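Local coordinates for amino acid adenylation domain-containing protein (Bacillus stratosphericus LAMA 585, PDB 6ULY) that selects a keto acid and activates it as the acyl adenylate, probably for depsipeptide assembly by a nonribosomal peptide synthetase, at residues W256-D261 with G288-S293; E212-D217 with E240-R245; T361-Q366 with D405-V410; S500-L505 with A536-P541. One frame throughout, in Å; residues are numbered along the deposited sequence.

Contact 1: residues W256-D261 with G288-S293; sequences WLDWMD and GSWDLS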
loop_
_atom_site.group_PDB
_atom_site.type_symbol
_atom_site.label_atom_id
_atom_site.label_comp_id
_atom_site.label_asym_id
_atom_site.label_seq_id
_atom_site.Cartn_x
_atom_site.Cartn_y
_atom_site.Cartn_z
ATOM N N TRP A 256 16.404 30.079 -10.408
ATOM C CA TRP A 256 15.484 29.877 -11.520
ATOM C C TRP A 256 15.386 31.142 -12.361
ATOM O O TRP A 256 15.507 31.102 -13.591
ATOM C CB TRP A 256 14.106 29.472 -10.989
ATOM C CG TRP A 256 13.237 28.721 -11.959
ATOM C CD1 TRP A 256 13.595 28.221 -13.180
ATOM C CD2 TRP A 256 11.856 28.379 -11.776
ATOM N NE1 TRP A 256 12.521 27.595 -13.767
ATOM C CE2 TRP A 256 11.442 27.677 -12.925
ATOM C CE3 TRP A 256 10.928 28.604 -10.752
ATOM C CZ2 TRP A 256 10.144 27.195 -13.078
ATOM C CZ3 TRP A 256 9.639 28.127 -10.908
ATOM C CH2 TRP A 256 9.259 27.429 -12.061
ATOM N N LEU A 257 15.172 32.284 -11.706
ATOM C CA LEU A 257 15.109 33.546 -12.435
ATOM C C LEU A 257 16.418 33.817 -13.168
ATOM O O LEU A 257 16.419 34.093 -14.373
ATOM C CB LEU A 257 14.773 34.688 -11.475
ATOM C CG LEU A 257 13.456 34.543 -10.708
ATOM C CD1 LEU A 257 13.119 35.841 -9.985
ATOM C CD2 LEU A 257 12.317 34.135 -11.627
ATOM N N ASP A 258 17.547 33.732 -12.456
ATOM C CA ASP A 258 18.845 33.963 -13.089
ATOM C C ASP A 258 19.005 33.106 -14.333
ATOM O O ASP A 258 19.505 33.570 -15.367
ATOM C CB ASP A 258 19.980 33.639 -12.117
ATOM C CG ASP A 258 19.922 34.451 -10.851
ATOM O OD1 ASP A 258 19.110 35.396 -10.774
ATOM O OD2 ASP A 258 20.696 34.129 -9.929
ATOM N N TRP A 259 18.610 31.837 -14.234
ATOM C CA TRP A 259 18.820 30.895 -15.324
ATOM C C TRP A 259 17.940 31.241 -16.518
ATOM O O TRP A 259 18.417 31.298 -17.657
ATOM C CB TRP A 259 18.546 29.474 -14.832
ATOM C CG TRP A 259 19.544 28.968 -13.817
ATOM C CD1 TRP A 259 20.833 29.389 -13.650
ATOM C CD2 TRP A 259 19.327 27.946 -12.829
ATOM N NE1 TRP A 259 21.434 28.688 -12.631
ATOM C CE2 TRP A 259 20.531 27.802 -12.107
ATOM C CE3 TRP A 259 18.234 27.140 -12.487
ATOM C CZ2 TRP A 259 20.673 26.885 -11.067
ATOM C CZ3 TRP A 259 18.378 26.229 -11.448
ATOM C CH2 TRP A 259 19.589 26.112 -10.752
ATOM N N MET A 260 16.649 31.480 -16.279
ATOM C CA MET A 260 15.771 31.888 -17.368
ATOM C C MET A 260 16.323 33.115 -18.079
ATOM O O MET A 260 16.222 33.234 -19.304
ATOM C CB MET A 260 14.370 32.177 -16.839
ATOM C CG MET A 260 13.568 30.933 -16.514
ATOM S SD MET A 260 12.180 31.293 -15.425
ATOM C CE MET A 260 11.163 32.337 -16.460
ATOM N N ASP A 261 16.913 34.036 -17.320
ATOM C CA ASP A 261 17.433 35.272 -17.890
ATOM C C ASP A 261 18.747 35.030 -18.619
ATOM O O ASP A 261 18.924 35.468 -19.760
ATOM C CB ASP A 261 17.608 36.304 -16.775
ATOM C CG ASP A 261 18.432 37.499 -17.203
ATOM O OD1 ASP A 261 17.833 38.535 -17.566
ATOM O OD2 ASP A 261 19.675 37.396 -17.173
ATOM N N GLY A 288 15.631 43.051 -7.334
ATOM C CA GLY A 288 16.456 42.389 -8.317
ATOM C C GLY A 288 16.138 42.858 -9.728
ATOM O O GLY A 288 15.250 43.676 -9.969
ATOM N N SER A 289 16.896 42.312 -10.675
ATOM C CA SER A 289 16.706 42.636 -12.083
ATOM C C SER A 289 16.858 41.373 -12.915
ATOM O O SER A 289 17.908 40.723 -12.877
ATOM C CB SER A 289 17.702 43.702 -12.546
ATOM O OG SER A 289 17.428 44.082 -13.883
ATOM N N TRP A 290 15.812 41.031 -13.663
ATOM C CA TRP A 290 15.867 39.941 -14.622
ATOM C C TRP A 290 15.131 40.349 -15.889
ATOM O O TRP A 290 14.179 41.136 -15.852
ATOM C CB TRP A 290 15.240 38.651 -14.075
ATOM C CG TRP A 290 15.895 38.114 -12.844
ATOM C CD1 TRP A 290 16.913 37.208 -12.785
ATOM C CD2 TRP A 290 15.563 38.434 -11.491
ATOM N NE1 TRP A 290 17.237 36.945 -11.476
ATOM C CE2 TRP A 290 16.423 37.688 -10.662
ATOM C CE3 TRP A 290 14.622 39.280 -10.899
ATOM C CZ2 TRP A 290 16.369 37.763 -9.270
ATOM C CZ3 TRP A 290 14.572 39.356 -9.518
ATOM C CH2 TRP A 290 15.441 38.602 -8.718
ATOM N N ASP A 291 15.580 39.804 -17.012
ATOM C CA ASP A 291 14.860 39.912 -18.275
ATOM C C ASP A 291 14.237 38.549 -18.558
ATOM O O ASP A 291 14.944 37.598 -18.913
ATOM C CB ASP A 291 15.784 40.355 -19.407
ATOM C CG ASP A 291 15.024 40.675 -20.682
ATOM O OD1 ASP A 291 13.787 40.469 -20.709
ATOM O OD2 ASP A 291 15.657 41.137 -21.654
ATOM N N LEU A 292 12.921 38.452 -18.380
ATOM C CA LEU A 292 12.179 37.218 -18.613
ATOM C C LEU A 292 11.223 37.358 -19.795
ATOM O O LEU A 292 10.177 36.703 -19.843
ATOM C CB LEU A 292 11.420 36.807 -17.352
ATOM C CG LEU A 292 12.280 36.660 -16.092
ATOM C CD1 LEU A 292 11.419 36.390 -14.874
ATOM C CD2 LEU A 292 13.319 35.561 -16.261
ATOM N N SER A 293 11.583 38.203 -20.762
ATOM C CA SER A 293 10.719 38.471 -21.904
ATOM C C SER A 293 10.719 37.338 -22.918
ATOM O O SER A 293 9.793 37.256 -23.731
ATOM C CB SER A 293 11.147 39.777 -22.589
ATOM O OG SER A 293 12.494 39.711 -23.024
#

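Contact 2: residues E212-D217 with E240-R245; sequences EDVSLD and EQIRAR. With SO4 (sulfate ion), chain D.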
loop_
_atom_site.group_PDB
_atom_site.type_symbol
_atom_site.label_atom_id
_atom_site.label_comp_id
_atom_site.label_asym_id
_atom_site.label_seq_id
_atom_site.Cartn_x
_atom_site.Cartn_y
_atom_site.Cartn_z
ATOM N N GLU A 212 13.312 25.895 -32.255
ATOM C CA GLU A 212 13.808 27.187 -31.805
ATOM C C GLU A 212 13.580 27.429 -30.321
ATOM O O GLU A 212 14.058 28.439 -29.794
ATOM C CB GLU A 212 13.153 28.314 -32.611
ATOM C CG GLU A 212 14.003 28.781 -33.791
ATOM C CD GLU A 212 14.424 27.637 -34.695
ATOM O OE1 GLU A 212 13.535 26.913 -35.189
ATOM O OE2 GLU A 212 15.645 27.455 -34.899
ATOM N N ASP A 213 12.868 26.536 -29.637
ATOM C CA ASP A 213 12.692 26.673 -28.199
ATOM C C ASP A 213 14.044 26.657 -27.493
ATOM O O ASP A 213 15.004 26.033 -27.952
ATOM C CB ASP A 213 11.810 25.542 -27.653
ATOM C CG ASP A 213 10.380 25.600 -28.172
ATOM O OD1 ASP A 213 9.937 26.689 -28.592
ATOM O OD2 ASP A 213 9.692 24.551 -28.144
ATOM N N VAL A 214 14.114 27.357 -26.364
ATOM C CA VAL A 214 15.235 27.259 -25.434
ATOM C C VAL A 214 14.681 26.727 -24.116
ATOM O O VAL A 214 13.851 27.386 -23.476
ATOM C CB VAL A 214 15.945 28.608 -25.239
ATOM C CG1 VAL A 214 17.101 28.457 -24.263
ATOM C CG2 VAL A 214 16.441 29.155 -26.584
ATOM N N SER A 215 15.127 25.541 -23.720
ATOM C CA SER A 215 14.536 24.828 -22.597
ATOM C C SER A 215 15.421 24.918 -21.362
ATOM O O SER A 215 16.642 24.753 -21.441
ATOM C CB SER A 215 14.302 23.358 -22.952
ATOM O OG SER A 215 13.611 22.699 -21.906
ATOM N N LEU A 216 14.789 25.171 -20.219
ATOM C CA LEU A 216 15.458 25.174 -18.923
ATOM C C LEU A 216 14.726 24.222 -17.988
ATOM O O LEU A 216 13.516 24.362 -17.779
ATOM C CB LEU A 216 15.493 26.584 -18.322
ATOM C CG LEU A 216 16.055 26.677 -16.903
ATOM C CD1 LEU A 216 17.502 26.214 -16.841
ATOM C CD2 LEU A 216 15.915 28.093 -16.393
ATOM N N ASP A 217 15.458 23.265 -17.421
ATOM C CA ASP A 217 14.878 22.294 -16.498
ATOM C C ASP A 217 15.874 22.006 -15.384
ATOM O O ASP A 217 17.002 21.580 -15.650
ATOM C CB ASP A 217 14.505 20.993 -17.218
ATOM C CG ASP A 217 13.560 20.125 -16.405
ATOM O OD1 ASP A 217 12.985 19.170 -16.973
ATOM O OD2 ASP A 217 13.369 20.413 -15.203
ATOM N N GLU A 240 17.362 23.685 -28.159
ATOM C CA GLU A 240 18.385 23.888 -27.143
ATOM C C GLU A 240 17.779 23.679 -25.763
ATOM O O GLU A 240 16.712 24.223 -25.459
ATOM C CB GLU A 240 18.965 25.299 -27.254
ATOM C CG GLU A 240 20.428 25.397 -26.878
ATOM C CD GLU A 240 21.332 24.841 -27.953
ATOM O OE1 GLU A 240 21.130 25.194 -29.133
ATOM O OE2 GLU A 240 22.236 24.045 -27.620
ATOM N N GLN A 241 18.455 22.898 -24.921
ATOM C CA GLN A 241 17.960 22.624 -23.577
ATOM C C GLN A 241 19.081 22.812 -22.565
ATOM O O GLN A 241 20.201 22.332 -22.768
ATOM C CB GLN A 241 17.358 21.208 -23.476
ATOM C CG GLN A 241 18.326 20.064 -23.763
ATOM C CD GLN A 241 17.671 18.693 -23.613
ATOM O OE1 GLN A 241 17.353 18.261 -22.502
ATOM N NE2 GLN A 241 17.471 18.002 -24.732
ATOM N N ILE A 242 18.770 23.512 -21.476
ATOM C CA ILE A 242 19.715 23.786 -20.401
ATOM C C ILE A 242 19.287 22.992 -19.175
ATOM O O ILE A 242 18.131 23.075 -18.745
ATOM C CB ILE A 242 19.794 25.291 -20.089
ATOM C CG1 ILE A 242 20.433 26.043 -21.260
ATOM C CG2 ILE A 242 20.581 25.543 -18.811
ATOM C CD1 ILE A 242 19.441 26.783 -22.127
ATOM N N ARG A 243 20.222 22.237 -18.612
ATOM C CA ARG A 243 19.982 21.410 -17.440
ATOM C C ARG A 243 20.676 22.025 -16.233
ATOM O O ARG A 243 21.858 22.380 -16.304
ATOM C CB ARG A 243 20.484 19.983 -17.673
ATOM C CG ARG A 243 19.563 19.118 -18.538
ATOM C CD ARG A 243 18.221 18.836 -17.862
ATOM N NE ARG A 243 18.363 18.527 -16.441
ATOM C CZ ARG A 243 17.359 18.183 -15.638
ATOM N NH1 ARG A 243 16.120 18.087 -16.107
ATOM N NH2 ARG A 243 17.602 17.933 -14.359
ATOM N N ALA A 244 19.934 22.162 -15.138
ATOM C CA ALA A 244 20.477 22.581 -13.857
ATOM C C ALA A 244 20.246 21.485 -12.825
ATOM O O ALA A 244 19.369 20.630 -12.979
ATOM C CB ALA A 244 19.841 23.895 -13.382
ATOM N N ARG A 245 21.053 21.513 -11.769
ATOM C CA ARG A 245 20.903 20.552 -10.689
ATOM C C ARG A 245 19.743 20.952 -9.789
ATOM O O ARG A 245 19.577 22.127 -9.447
ATOM C CB ARG A 245 22.189 20.443 -9.873
ATOM C CG ARG A 245 23.356 19.859 -10.651
ATOM C CD ARG A 245 24.227 18.974 -9.769
ATOM N NE ARG A 245 25.396 18.465 -10.484
ATOM C CZ ARG A 245 26.284 17.619 -9.968
ATOM N NH1 ARG A 245 26.143 17.175 -8.727
ATOM N NH2 ARG A 245 27.318 17.214 -10.697
HETATM S S SO4 D . 26.262 18.245 -14.200
HETATM O O1 SO4 D . 27.153 17.223 -13.710
HETATM O O2 SO4 D . 25.037 18.263 -13.443
HETATM O O3 SO4 D . 25.956 17.977 -15.577
HETATM O O4 SO4 D . 26.875 19.529 -14.109
HETATM O O HOH W 1 16.926 25.831 -29.717
HETATM O O HOH W 2 15.854 21.924 -20.537
HETATM O O HOH W 3 14.896 17.522 -18.342
#

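Contact 3: residues T361-Q366 with D405-V410; sequences TSLTEQ and DHIGRV. With SO4 (sulfate ion), chain K.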
loop_
_atom_site.group_PDB
_atom_site.type_symbol
_atom_site.label_atom_id
_atom_site.label_comp_id
_atom_site.label_asym_id
_atom_site.label_seq_id
_atom_site.Cartn_x
_atom_site.Cartn_y
_atom_site.Cartn_z
ATOM N N THR A 361 -21.253 23.072 -1.435
ATOM C CA THR A 361 -22.381 22.166 -1.253
ATOM C C THR A 361 -22.551 21.227 -2.440
ATOM O O THR A 361 -23.038 20.103 -2.274
ATOM C CB THR A 361 -23.661 22.970 -1.036
ATOM O OG1 THR A 361 -23.558 23.716 0.184
ATOM C CG2 THR A 361 -24.875 22.050 -0.976
ATOM N N SER A 362 -22.155 21.662 -3.635
ATOM C CA SER A 362 -22.421 20.929 -4.863
ATOM C C SER A 362 -21.291 19.985 -5.258
ATOM O O SER A 362 -21.350 19.390 -6.338
ATOM C CB SER A 362 -22.689 21.912 -6.006
ATOM O OG SER A 362 -21.557 22.727 -6.254
ATOM N N LEU A 363 -20.272 19.825 -4.411
ATOM C CA LEU A 363 -19.136 18.991 -4.785
ATOM C C LEU A 363 -19.546 17.543 -5.035
ATOM O O LEU A 363 -18.932 16.860 -5.863
ATOM C CB LEU A 363 -18.061 19.063 -3.702
ATOM C CG LEU A 363 -17.301 20.392 -3.638
ATOM C CD1 LEU A 363 -16.340 20.412 -2.462
ATOM C CD2 LEU A 363 -16.560 20.642 -4.939
ATOM N N THR A 364 -20.572 17.059 -4.338
ATOM C CA THR A 364 -21.021 15.680 -4.474
ATOM C C THR A 364 -22.082 15.502 -5.553
ATOM O O THR A 364 -22.557 14.379 -5.751
ATOM C CB THR A 364 -21.574 15.171 -3.139
ATOM O OG1 THR A 364 -22.625 16.038 -2.696
ATOM C CG2 THR A 364 -20.478 15.131 -2.087
ATOM N N GLU A 365 -22.462 16.569 -6.248
ATOM C CA GLU A 365 -23.508 16.504 -7.260
ATOM C C GLU A 365 -23.013 17.224 -8.513
ATOM O O GLU A 365 -21.809 17.400 -8.741
ATOM C CB GLU A 365 -24.809 17.121 -6.729
ATOM C CG GLU A 365 -25.283 16.565 -5.395
ATOM C CD GLU A 365 -26.507 17.293 -4.866
ATOM O OE1 GLU A 365 -26.681 18.485 -5.197
ATOM O OE2 GLU A 365 -27.299 16.672 -4.125
ATOM N N GLN A 366 -23.951 17.644 -9.355
ATOM C CA GLN A 366 -23.610 18.537 -10.451
ATOM C C GLN A 366 -23.014 19.817 -9.881
ATOM O O GLN A 366 -23.653 20.508 -9.081
ATOM C CB GLN A 366 -24.851 18.841 -11.291
ATOM C CG GLN A 366 -24.583 19.741 -12.483
ATOM C CD GLN A 366 -25.820 19.973 -13.324
ATOM O OE1 GLN A 366 -26.203 21.114 -13.583
ATOM N NE2 GLN A 366 -26.451 18.890 -13.763
ATOM N N ASP A 405 -18.984 18.213 -15.406
ATOM C CA ASP A 405 -19.248 18.934 -14.158
ATOM C C ASP A 405 -19.704 17.991 -13.043
ATOM O O ASP A 405 -20.507 18.367 -12.183
ATOM C CB ASP A 405 -20.279 20.049 -14.373
ATOM C CG ASP A 405 -19.785 21.129 -15.321
ATOM O OD1 ASP A 405 -18.606 21.527 -15.213
ATOM O OD2 ASP A 405 -20.578 21.578 -16.178
ATOM N N HIS A 406 -19.191 16.762 -13.050
ATOM C CA HIS A 406 -19.447 15.780 -12.001
ATOM C C HIS A 406 -18.113 15.192 -11.571
ATOM O O HIS A 406 -17.398 14.611 -12.394
ATOM C CB HIS A 406 -20.382 14.667 -12.485
ATOM C CG HIS A 406 -21.835 15.028 -12.452
ATOM N ND1 HIS A 406 -22.697 14.559 -11.484
ATOM C CD2 HIS A 406 -22.582 15.800 -13.278
ATOM C CE1 HIS A 406 -23.910 15.033 -11.709
ATOM N NE2 HIS A 406 -23.867 15.789 -12.792
ATOM N N ILE A 407 -17.780 15.337 -10.289
ATOM C CA ILE A 407 -16.524 14.798 -9.783
ATOM C C ILE A 407 -16.592 13.279 -9.766
ATOM O O ILE A 407 -17.503 12.688 -9.175
ATOM C CB ILE A 407 -16.220 15.354 -8.385
ATOM C CG1 ILE A 407 -15.911 16.853 -8.473
ATOM C CG2 ILE A 407 -15.051 14.588 -7.764
ATOM C CD1 ILE A 407 -15.690 17.526 -7.134
ATOM N N GLY A 408 -15.621 12.640 -10.411
ATOM C CA GLY A 408 -15.537 11.194 -10.423
ATOM C C GLY A 408 -14.114 10.711 -10.608
ATOM O O GLY A 408 -13.163 11.479 -10.437
ATOM N N ARG A 409 -13.954 9.440 -10.965
ATOM C CA ARG A 409 -12.639 8.831 -11.119
ATOM C C ARG A 409 -12.110 9.085 -12.524
ATOM O O ARG A 409 -12.765 8.737 -13.514
ATOM C CB ARG A 409 -12.715 7.333 -10.834
ATOM C CG ARG A 409 -12.961 7.014 -9.377
ATOM C CD ARG A 409 -13.912 5.834 -9.200
ATOM N NE ARG A 409 -14.014 5.447 -7.797
ATOM C CZ ARG A 409 -14.775 6.067 -6.899
ATOM N NH1 ARG A 409 -15.512 7.113 -7.256
ATOM N NH2 ARG A 409 -14.798 5.642 -5.643
ATOM N N VAL A 410 -10.918 9.675 -12.605
ATOM C CA VAL A 410 -10.309 10.007 -13.887
ATOM C C VAL A 410 -9.703 8.750 -14.492
ATOM O O VAL A 410 -8.963 8.018 -13.826
ATOM C CB VAL A 410 -9.238 11.099 -13.718
ATOM C CG1 VAL A 410 -8.649 11.478 -15.076
ATOM C CG2 VAL A 410 -9.812 12.319 -13.013
HETATM S S SO4 K . -11.887 1.995 -7.857
HETATM O O1 SO4 K . -11.523 0.859 -8.688
HETATM O O2 SO4 K . -12.759 1.570 -6.793
HETATM O O3 SO4 K . -12.561 3.002 -8.638
HETATM O O4 SO4 K . -10.694 2.558 -7.300
#

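Contact 4: residues S500-L505 with A536-P541; sequences SDELIL and ASRIIP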
loop_
_atom_site.group_PDB
_atom_site.type_symbol
_atom_site.label_atom_id
_atom_site.label_comp_id
_atom_site.label_asym_id
_atom_site.label_seq_id
_atom_site.Cartn_x
_atom_site.Cartn_y
_atom_site.Cartn_z
ATOM N N SER A 500 -7.775 2.668 14.491
ATOM C CA SER A 500 -8.849 3.630 14.164
ATOM C C SER A 500 -8.610 4.312 12.813
ATOM O O SER A 500 -7.441 4.400 12.389
ATOM C CB SER A 500 -8.973 4.687 15.264
ATOM O OG SER A 500 -7.798 5.473 15.350
ATOM N N ASP A 501 -9.690 4.775 12.173
ATOM C CA ASP A 501 -9.655 5.619 10.954
ATOM C C ASP A 501 -10.015 7.000 11.510
ATOM O O ASP A 501 -11.219 7.228 11.743
ATOM C CB ASP A 501 -10.624 5.116 9.881
ATOM C CG ASP A 501 -9.970 4.220 8.843
ATOM O OD1 ASP A 501 -8.739 4.041 8.917
ATOM O OD2 ASP A 501 -10.699 3.709 7.969
ATOM N N GLU A 502 -9.037 7.885 11.724
ATOM C CA GLU A 502 -9.281 9.176 12.415
ATOM C C GLU A 502 -8.949 10.376 11.529
ATOM O O GLU A 502 -7.963 10.323 10.767
ATOM C CB GLU A 502 -8.447 9.245 13.697
ATOM C CG GLU A 502 -8.820 8.193 14.726
ATOM C CD GLU A 502 -9.769 8.677 15.809
ATOM O OE1 GLU A 502 -10.551 7.851 16.319
ATOM O OE2 GLU A 502 -9.724 9.879 16.138
ATOM N N LEU A 503 -9.779 11.410 11.661
ATOM C CA LEU A 503 -9.649 12.738 11.000
ATOM C C LEU A 503 -9.047 13.722 12.016
ATOM O O LEU A 503 -9.600 13.846 13.128
ATOM C CB LEU A 503 -11.019 13.197 10.481
ATOM C CG LEU A 503 -12.072 13.543 11.536
ATOM C CD1 LEU A 503 -12.102 15.041 11.826
ATOM C CD2 LEU A 503 -13.451 13.067 11.103
ATOM N N ILE A 504 -7.890 14.351 11.683
ATOM C CA ILE A 504 -7.163 15.353 12.509
ATOM C C ILE A 504 -7.674 16.734 12.057
ATOM O O ILE A 504 -7.458 17.068 10.875
ATOM C CB ILE A 504 -5.640 15.223 12.317
ATOM C CG1 ILE A 504 -5.240 13.806 11.900
ATOM C CG2 ILE A 504 -4.899 15.672 13.567
ATOM C CD1 ILE A 504 -5.683 12.731 12.866
ATOM N N LEU A 505 -8.319 17.501 12.940
ATOM C CA LEU A 505 -8.939 18.823 12.669
ATOM C C LEU A 505 -7.994 19.921 13.187
ATOM O O LEU A 505 -7.992 20.200 14.403
ATOM C CB LEU A 505 -10.323 18.835 13.343
ATOM C CG LEU A 505 -11.378 19.785 12.771
ATOM C CD1 LEU A 505 -11.085 21.227 13.143
ATOM C CD2 LEU A 505 -11.505 19.640 11.269
ATOM N N ALA A 536 -16.953 10.879 19.071
ATOM C CA ALA A 536 -16.080 11.964 19.572
ATOM C C ALA A 536 -14.616 11.500 19.550
ATOM O O ALA A 536 -13.730 12.341 19.342
ATOM C CB ALA A 536 -16.513 12.376 20.961
ATOM N N SER A 537 -14.363 10.203 19.742
ATOM C CA SER A 537 -13.002 9.613 19.727
ATOM C C SER A 537 -12.368 9.705 18.327
ATOM O O SER A 537 -11.137 9.580 18.270
ATOM C CB SER A 537 -13.021 8.198 20.241
ATOM O OG SER A 537 -13.877 7.386 19.452
ATOM N N ARG A 538 -13.175 9.867 17.274
ATOM C CA ARG A 538 -12.722 9.903 15.856
ATOM C C ARG A 538 -12.188 11.286 15.459
ATOM O O ARG A 538 -11.618 11.385 14.356
ATOM C CB ARG A 538 -13.872 9.493 14.930
ATOM C CG ARG A 538 -13.898 8.008 14.594
ATOM C CD ARG A 538 -15.306 7.487 14.372
ATOM N NE ARG A 538 -15.581 6.288 15.151
ATOM C CZ ARG A 538 -16.787 5.755 15.309
ATOM N NH1 ARG A 538 -17.838 6.316 14.739
ATOM N NH2 ARG A 538 -16.937 4.662 16.036
ATOM N N ILE A 539 -12.418 12.313 16.280
ATOM C CA ILE A 539 -12.005 13.713 15.972
ATOM C C ILE A 539 -10.888 14.146 16.934
ATOM O O ILE A 539 -11.106 14.028 18.156
ATOM C CB ILE A 539 -13.216 14.663 16.063
ATOM C CG1 ILE A 539 -14.339 14.243 15.109
ATOM C CG2 ILE A 539 -12.790 16.104 15.832
ATOM C CD1 ILE A 539 -15.656 13.969 15.796
ATOM N N ILE A 540 -9.744 14.630 16.427
ATOM C CA ILE A 540 -8.609 15.132 17.256
ATOM C C ILE A 540 -8.453 16.626 16.951
ATOM O O ILE A 540 -8.182 16.951 15.779
ATOM C CB ILE A 540 -7.317 14.349 16.951
ATOM C CG1 ILE A 540 -7.254 13.031 17.727
ATOM C CG2 ILE A 540 -6.091 15.212 17.206
ATOM C CD1 ILE A 540 -6.657 11.886 16.942
ATOM N N PRO A 541 -8.604 17.550 17.926
ATOM C CA PRO A 541 -8.438 18.977 17.653
ATOM C C PRO A 541 -7.001 19.454 17.900
ATOM O O PRO A 541 -6.516 19.284 19.003
ATOM C CB PRO A 541 -9.385 19.600 18.684
ATOM C CG PRO A 541 -9.211 18.703 19.889
ATOM C CD PRO A 541 -9.045 17.312 19.307
#

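Contact 1: residues W256-D261 with G288-S293
W290 and L292, on the loop that leads into strand 297-301, pack against helix 255-262, which lies on the large mixed sheet of the AMP-binding region. The W290 indole is held in two ways. L257 sets CB over the face of its five-membered ring, a CH-pi contact 3.4 Å from the centroid, while at the rim W290 NE1 donates to D258 OD1 at 2.5 Å. That bond is nearly straight (176°) and in the ring plane, with the carboxylate turned only 22° from the indole, which helps to fix the ring's rotation. H320 meets the same indole edge-to-face. Deeper in, L292 CD2 rests on M260 CB at 3.6 Å, and the two side chains cross at about a right angle. One residue beyond M260, D261 OD1 takes the D291 N-H at 2.6 Å. D291 in turn closes an Asx turn: its OD1 accepts from S293 N at 3.2 Å and from S293 OG at 2.8 Å, both reaching it from the same face of the carboxylate.

Contact 2: residues E212-D217 with E240-R245
The R243 guanidinium has D217 O over the centre of one face, 3.3 Å above the plane, and the D217 carboxylate beside its NH1. D217 O takes the A244 N-H at 3.0 Å and is not hydrogen-bonded to R243. The carboxylate and guanidinium planes stand 50° apart, and the salt bridge from D217 OD1 to R243 NH1 is a loose 3.4 Å. A water bridges the pair, donating to D217 OD1 and accepting from R243 NH1 at 2.6 Å. Two bends, at chi2 (-66°) and chi3 (-42°), fold the arginine back alongside D217. The R245 guanidinium offers its edge to a sulfate, probably from the crystallisation liquor, with NE to O2 and NH2 to O1 both at 3.0 Å; S77, N78 and H79 complete that site.

The two strands are parallel neighbours in the sheet, joined through helix 224-237 as a beta-alpha-beta crossover. S215 N bonds E240 O at 2.7 Å, D217 N bonds I242 O at 3.0 Å, and S215 O accepts from I242 N. On the face opposite D217 and R243, V214 CG1 packs on I242 CD1 at 3.6 Å.

D217 also takes N-H groups from M219 and W269, and R243 NH2 gives to M219 O. Buried acid and base, each with several partners, are thus probably both charged, pinning the strand ends to the loop that follows strand 214-217.

Contact 3: residues T361-Q366 with D405-V410
H406 lays the face of its imidazole against the backbone of Q366, with Q366 CA 3.9 Å from the ring centroid in a CH-pi contact. A chi1 of -81° brings the ring there, with CG beside the H406 backbone N. E365 O lies over the same face, offset toward the rim. Q366 runs fully extended, CG anti to the backbone N (chi1 -179°): the closest side-chain approach is at the root of the chain, CB to H406 NE2 at 3.5 Å, and the amide plane stands 70° from the ring. Q366 CA also approaches D405 O at 3.6 Å.

The second half of the contact is apolar. I407, extended through chi2, sends CD1 to L363 CD2 at 3.9 Å and past L363 O at 3.5 Å. Packing and weak C-H contacts, rather than hydrogen bonds, join the two segments.

R409 points elsewhere, its NE hydrogen-bonded to sulfate O3, an ion also held by H399 and by K112 of the second subunit. The contact sits where a surface loop meets the antiparallel sheet: strand 408-413 runs between strands 391-395 and 438-447, D405 OD1 bonds H447, and I407 packs on F445 and T454.

Contact 4: residues S500-L505 with A536-P541
I504 and I540 lie side by side and point the same way, their CG2 atoms 3.9 Å apart, on one face of a small three-stranded sheet. Their strands, 502-509 and 539-543, form a beta-alpha-beta crossover through helix 514-532, consistent with the C-terminal subdomain of adenylation enzymes. L503 and I539 make the matching pair on the other face, also side by side, with L503 CD1 at 4.1 Å from I539 CG1. L503 holds CG in the crowded position between its backbone N and carbonyl carbon (chi1 68°), which turns its branches toward the partner strand. Further along that face, L505 CB comes within 4.4 Å of I539 CG2, a looser approach.

The axes of segments 502-505 and 539-541 run in the same direction, 22° apart. L503 N bonds R538 O at 3.3 Å, I540 N bonds L503 O weakly, and L505 N bonds I540 O at 2.9 Å, the shortest of the three. P541 has no N-H to give: P541 CA faces L505 O at 3.5 Å, and the next backbone bond of L505 is with V542. The E502 carboxylate is modelled very close to the S537-R538 backbone, and its position is doubtful.

Strand 502-509 lies between 483-491 and 539-543. Helices 470-477 and 514-532 cover the L503, L505 and I539 face, while on the other face C491 and V542 of the second subunit pack against I504 and I540.

From the N terminus the four contacts come in series, 2, 1, 3 and 4, and none nests in or crosses another. Contact 2 closes a crossover through helix 224-237 within the large mixed sheet. Contact 1 then closes an excursion, half of it helical, holding strand 267-270. These two touch: W259 CB lies 3.4 Å from L216 CD2, and helix 255-262 packs on L216 and A244. Contact 3 ties a loop to the five-stranded antiparallel sheet, some 39 Å from contact 2 between centres, on the opposite side of the chain's centre. Contact 4 closes the last crossover, through helix 514-532, in the three-stranded sheet; its nearest atoms stay about 14 Å from contact 3.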